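Local coordinates for protein exopolygalacturonase (Yersinia enterocolitica, PDB 2UVF) that probably hydrolyses polygalacturonate, the acidic chain of pectin, from the non-reducing end as a family 28 exopolygalacturonase of the periplasm and holds digalacturonic acid here, at residues Gln328-Leu333 with Asp376-Asp381. Residues are numbered along the deposited sequence; the frame is centred on the assembly and turned at random.
Sequences QRRSSL and DANNGD. With NI (nickel (II) ion), chain K; ADA (alpha-D-galactopyranuronic acid), chain C; SO4 (sulfate ion), chain I.
Arg330 reaches from the loop between helix 322-328 and strand 334-339 to Asn378 and Asn379, the two central residues of a type II beta turn from Ala377 to Gly380 that is closed by Gly380 N to Ala377 O at 2.8 Å. No backbone bond joins the two segments; the link is one guanidinium, which presents its edge to two carbonyl oxygens. Arg330 NH1 donates to Asn378 O at 3.0 Å in a nearly straight bond (168° at the hydrogen), although the donor stands above the plane of that carbonyl. Arg330 NH2 meets the side-chain oxygen Asn379 OD1 in a bond bent to 144° that does lie in the amide's carbonyl plane; its modelled length of 2.5 Å is doubtfully short. Both acceptors fall close to the guanidinium plane, yet the amide of Asn379 is turned 47° against it, and the two side chains cross at about a right angle. A bend at chi3 swings the guanidinium out of line with the extended start of the arginine chain. Further bonds from NE to Tyr326 O and from NH1 to Ala353 O fix its rotation.

Beside this link, Asn378 ND2 bonds to Tyr326 OH and only weakly to a sulfate probably taken up from the crystallisation liquor. Just after the turn, Asp381 OD2 receives a weak hydrogen bond from galacturonate O2 at 3.4 Å. Just before it, Asp376 OD2 coordinates nickel at 2.1 Å, as does Gly401 O.

With OD1 of Asn379 engaged by the arginine, ND2 lies between sugar and sulfate, 3.6 Å from galacturonate O2, a contact rather than a bond. Arg330 thus acts as a second-shell residue, tying a glycan-pocket turn to a neighbouring loop of the beta-helix, and its buried positive charge probably polarises both carbonyls.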
ATOM      1  N   GLN A 328      17.291  -4.630 -11.350  1.00 28.87           N
ATOM      2  CA  GLN A 328      17.485  -3.180 -11.253  1.00 27.75           C
ATOM      3  C   GLN A 328      16.984  -2.348 -12.435  1.00 27.30           C
ATOM      4  O   GLN A 328      16.693  -1.168 -12.285  1.00 26.18           O
ATOM      5  CB  GLN A 328      18.974  -2.843 -10.970  1.00 27.72           C
ATOM      6  CG  GLN A 328      19.613  -3.571  -9.787  1.00 27.86           C
ATOM      7  CD  GLN A 328      18.882  -3.344  -8.456  1.00 24.60           C
ATOM      8  OE1 GLN A 328      18.884  -4.200  -7.598  1.00 27.61           O
ATOM      9  NE2 GLN A 328      18.269  -2.200  -8.296  1.00 26.11           N
ATOM     10  N   ARG A 329      16.870  -2.961 -13.599  1.00 28.13           N
ATOM     11  CA  ARG A 329      16.721  -2.190 -14.829  1.00 28.96           C
ATOM     12  C   ARG A 329      15.328  -2.205 -15.486  1.00 29.06           C
ATOM     13  O   ARG A 329      15.146  -1.631 -16.557  1.00 29.92           O
ATOM     14  CB  ARG A 329      17.821  -2.576 -15.838  1.00 29.35           C
ATOM     15  CG  ARG A 329      19.270  -2.490 -15.298  1.00 29.49           C
ATOM     16  CD  ARG A 329      19.739  -1.065 -15.166  1.00 33.05           C
ATOM     17  NE  ARG A 329      19.464  -0.339 -16.402  1.00 35.96           N
ATOM     18  CZ  ARG A 329      19.298   0.974 -16.481  1.00 40.28           C
ATOM     19  NH1 ARG A 329      19.375   1.736 -15.385  1.00 40.29           N
ATOM     20  NH2 ARG A 329      19.049   1.530 -17.667  1.00 43.23           N
ATOM     21  N   ARG A 330      14.338  -2.820 -14.840  1.00 29.19           N
ATOM     22  CA  ARG A 330      12.932  -2.702 -15.308  1.00 28.75           C
ATOM     23  C   ARG A 330      12.305  -1.452 -14.705  1.00 29.04           C
ATOM     24  O   ARG A 330      12.509  -1.179 -13.529  1.00 29.03           O
ATOM     25  CB  ARG A 330      12.117  -3.921 -14.887  1.00 28.91           C
ATOM     26  CG  ARG A 330      12.692  -5.233 -15.336  1.00 27.28           C
ATOM     27  CD  ARG A 330      11.845  -6.393 -14.877  1.00 25.99           C
ATOM     28  NE  ARG A 330      12.238  -6.908 -13.568  1.00 28.43           N
ATOM     29  CZ  ARG A 330      11.382  -7.353 -12.649  1.00 28.83           C
ATOM     30  NH1 ARG A 330      10.062  -7.304 -12.869  1.00 29.86           N
ATOM     31  NH2 ARG A 330      11.837  -7.821 -11.502  1.00 27.99           N
ATOM     32  N   SER A 331      11.566  -0.692 -15.509  1.00 29.00           N
ATOM     33  CA  SER A 331      10.860   0.501 -15.031  1.00 29.35           C
ATOM     34  C   SER A 331       9.648   0.179 -14.139  1.00 29.60           C
ATOM     35  O   SER A 331       8.741  -0.557 -14.537  1.00 28.82           O
ATOM     36  CB  SER A 331      10.380   1.353 -16.215  1.00 29.85           C
ATOM     37  OG  SER A 331      11.400   2.218 -16.729  1.00 29.09           O
ATOM     38  N   SER A 332       9.648   0.739 -12.932  1.00 29.29           N
ATOM     39  CA  SER A 332       8.466   0.753 -12.072  1.00 29.65           C
ATOM     40  C   SER A 332       7.382   1.623 -12.689  1.00 30.00           C
ATOM     41  O   SER A 332       7.636   2.381 -13.642  1.00 29.87           O
ATOM     42  CB  SER A 332       8.818   1.283 -10.684  1.00 29.31           C
ATOM     43  OG  SER A 332       9.553   0.311  -9.992  1.00 29.28           O
ATOM     44  N   LEU A 333       6.174   1.526 -12.163  1.00 29.69           N
ATOM     45  CA  LEU A 333       5.078   2.292 -12.736  1.00 29.75           C
ATOM     46  C   LEU A 333       5.128   3.777 -12.348  1.00 29.78           C
ATOM     47  O   LEU A 333       4.912   4.655 -13.178  1.00 29.77           O
ATOM     48  CB  LEU A 333       3.731   1.651 -12.365  1.00 29.73           C
ATOM     49  CG  LEU A 333       2.549   2.176 -13.182  1.00 31.18           C
ATOM     50  CD1 LEU A 333       1.858   1.055 -13.970  1.00 30.50           C
ATOM     51  CD2 LEU A 333       1.593   2.956 -12.289  1.00 30.31           C
ATOM     52  N   ASP A 376       0.027 -11.427 -12.015  1.00 23.77           N
ATOM     53  CA  ASP A 376       1.058 -11.716 -11.008  1.00 24.84           C
ATOM     54  C   ASP A 376       2.425 -11.197 -11.505  1.00 24.50           C
ATOM     55  O   ASP A 376       3.371 -11.964 -11.647  1.00 25.71           O
ATOM     56  CB  ASP A 376       1.125 -13.230 -10.766  1.00 23.61           C
ATOM     57  CG  ASP A 376       1.856 -13.586  -9.504  1.00 25.31           C
ATOM     58  OD1 ASP A 376       2.119 -14.790  -9.288  1.00 24.99           O
ATOM     59  OD2 ASP A 376       2.174 -12.668  -8.715  1.00 27.48           O
ATOM     60  N   ALA A 377       2.498  -9.898 -11.778  1.00 24.09           N
ATOM     61  CA  ALA A 377       3.711  -9.252 -12.264  1.00 24.10           C
ATOM     62  C   ALA A 377       4.845  -9.329 -11.226  1.00 24.19           C
ATOM     63  O   ALA A 377       4.694  -8.834 -10.099  1.00 23.72           O
ATOM     64  CB  ALA A 377       3.412  -7.823 -12.659  1.00 22.71           C
ATOM     65  N   ASN A 378       5.945  -9.991 -11.594  1.00 24.66           N
ATOM     66  CA  ASN A 378       7.090 -10.194 -10.676  1.00 25.34           C
ATOM     67  C   ASN A 378       7.602  -8.872 -10.112  1.00 24.98           C
ATOM     68  O   ASN A 378       7.952  -7.956 -10.868  1.00 24.76           O
ATOM     69  CB  ASN A 378       8.224 -10.963 -11.358  1.00 26.00           C
ATOM     70  CG  ASN A 378       9.177 -11.651 -10.357  1.00 27.34           C
ATOM     71  OD1 ASN A 378       8.815 -11.965  -9.219  1.00 27.38           O
ATOM     72  ND2 ASN A 378      10.399 -11.892 -10.793  1.00 29.47           N
ATOM     73  N   ASN A 379       7.609  -8.795  -8.779  1.00 24.69           N
ATOM     74  CA  ASN A 379       7.948  -7.598  -7.993  1.00 24.19           C
ATOM     75  C   ASN A 379       6.959  -6.452  -8.133  1.00 23.97           C
ATOM     76  O   ASN A 379       7.263  -5.308  -7.760  1.00 23.23           O
ATOM     77  CB  ASN A 379       9.371  -7.117  -8.296  1.00 24.32           C
ATOM     78  CG  ASN A 379      10.372  -8.235  -8.213  1.00 25.32           C
ATOM     79  OD1 ASN A 379      11.030  -8.537  -9.200  1.00 24.75           O
ATOM     80  ND2 ASN A 379      10.449  -8.907  -7.047  1.00 21.62           N
ATOM     81  N   GLY A 380       5.776  -6.754  -8.651  1.00 23.47           N
ATOM     82  CA  GLY A 380       4.780  -5.718  -8.854  1.00 25.23           C
ATOM     83  C   GLY A 380       3.986  -5.480  -7.592  1.00 26.35           C
ATOM     84  O   GLY A 380       2.801  -5.888  -7.508  1.00 25.94           O
ATOM     85  N   ASP A 381       4.623  -4.847  -6.603  1.00 26.74           N
ATOM     86  CA  ASP A 381       3.918  -4.530  -5.353  1.00 28.07           C
ATOM     87  C   ASP A 381       2.979  -3.360  -5.584  1.00 27.78           C
ATOM     88  O   ASP A 381       3.167  -2.609  -6.533  1.00 27.58           O
ATOM     89  CB  ASP A 381       4.832  -4.361  -4.107  1.00 27.79           C
ATOM     90  CG  ASP A 381       6.130  -3.672  -4.394  1.00 31.29           C
ATOM     91  OD1 ASP A 381       6.155  -2.827  -5.343  1.00 32.25           O
ATOM     92  OD2 ASP A 381       7.118  -3.965  -3.648  1.00 28.38           O
TER
HETATM   93 NI    NI K1614       2.978 -12.679  -6.759  1.00 34.33          NI
HETATM   94  C1  ADA C   1       9.581  -8.132  -2.706  1.00 47.05           C
HETATM   95  C2  ADA C   1       9.892  -6.826  -3.467  1.00 45.97           C
HETATM   96  C3  ADA C   1      11.392  -6.874  -3.838  1.00 47.22           C
HETATM   97  C4  ADA C   1      12.156  -6.639  -2.524  1.00 49.04           C
HETATM   98  C5  ADA C   1      11.826  -7.834  -1.612  1.00 49.86           C
HETATM   99  C6  ADA C   1      12.486  -7.674  -0.223  1.00 51.33           C
HETATM  100  O1  ADA C   1       9.936  -9.335  -3.449  1.00 47.38           O
HETATM  101  O2  ADA C   1       9.053  -6.623  -4.581  1.00 40.15           O
HETATM  102  O3  ADA C   1      11.754  -5.961  -4.903  1.00 46.12           O
HETATM  103  O4  ADA C   1      11.605  -5.457  -1.892  1.00 49.77           O
HETATM  104  O5  ADA C   1      10.354  -8.047  -1.469  1.00 49.61           O
HETATM  105  O6B ADA C   1      11.876  -6.997   0.644  1.00 51.73           O
HETATM  106  O6A ADA C   1      13.595  -8.235  -0.032  1.00 52.09           O
HETATM  107  S   SO4 I1612      11.239 -12.727  -6.431  1.00104.95           S
HETATM  108  O1  SO4 I1612       9.785 -12.806  -6.557  1.00105.14           O
HETATM  109  O2  SO4 I1612      11.746 -14.075  -6.190  1.00105.07           O
HETATM  110  O3  SO4 I1612      11.827 -12.217  -7.669  1.00105.14           O
HETATM  111  O4  SO4 I1612      11.590 -11.834  -5.323  1.00104.34           O
HETATM  112  O   HOH W   1       2.558 -14.842  -6.722  1.00 27.23           O
HETATM  113  O   HOH W   2       0.730 -12.052  -6.135  1.00 26.55           O
HETATM  114  O   HOH W   3       5.246 -13.274  -7.637  1.00 38.66           O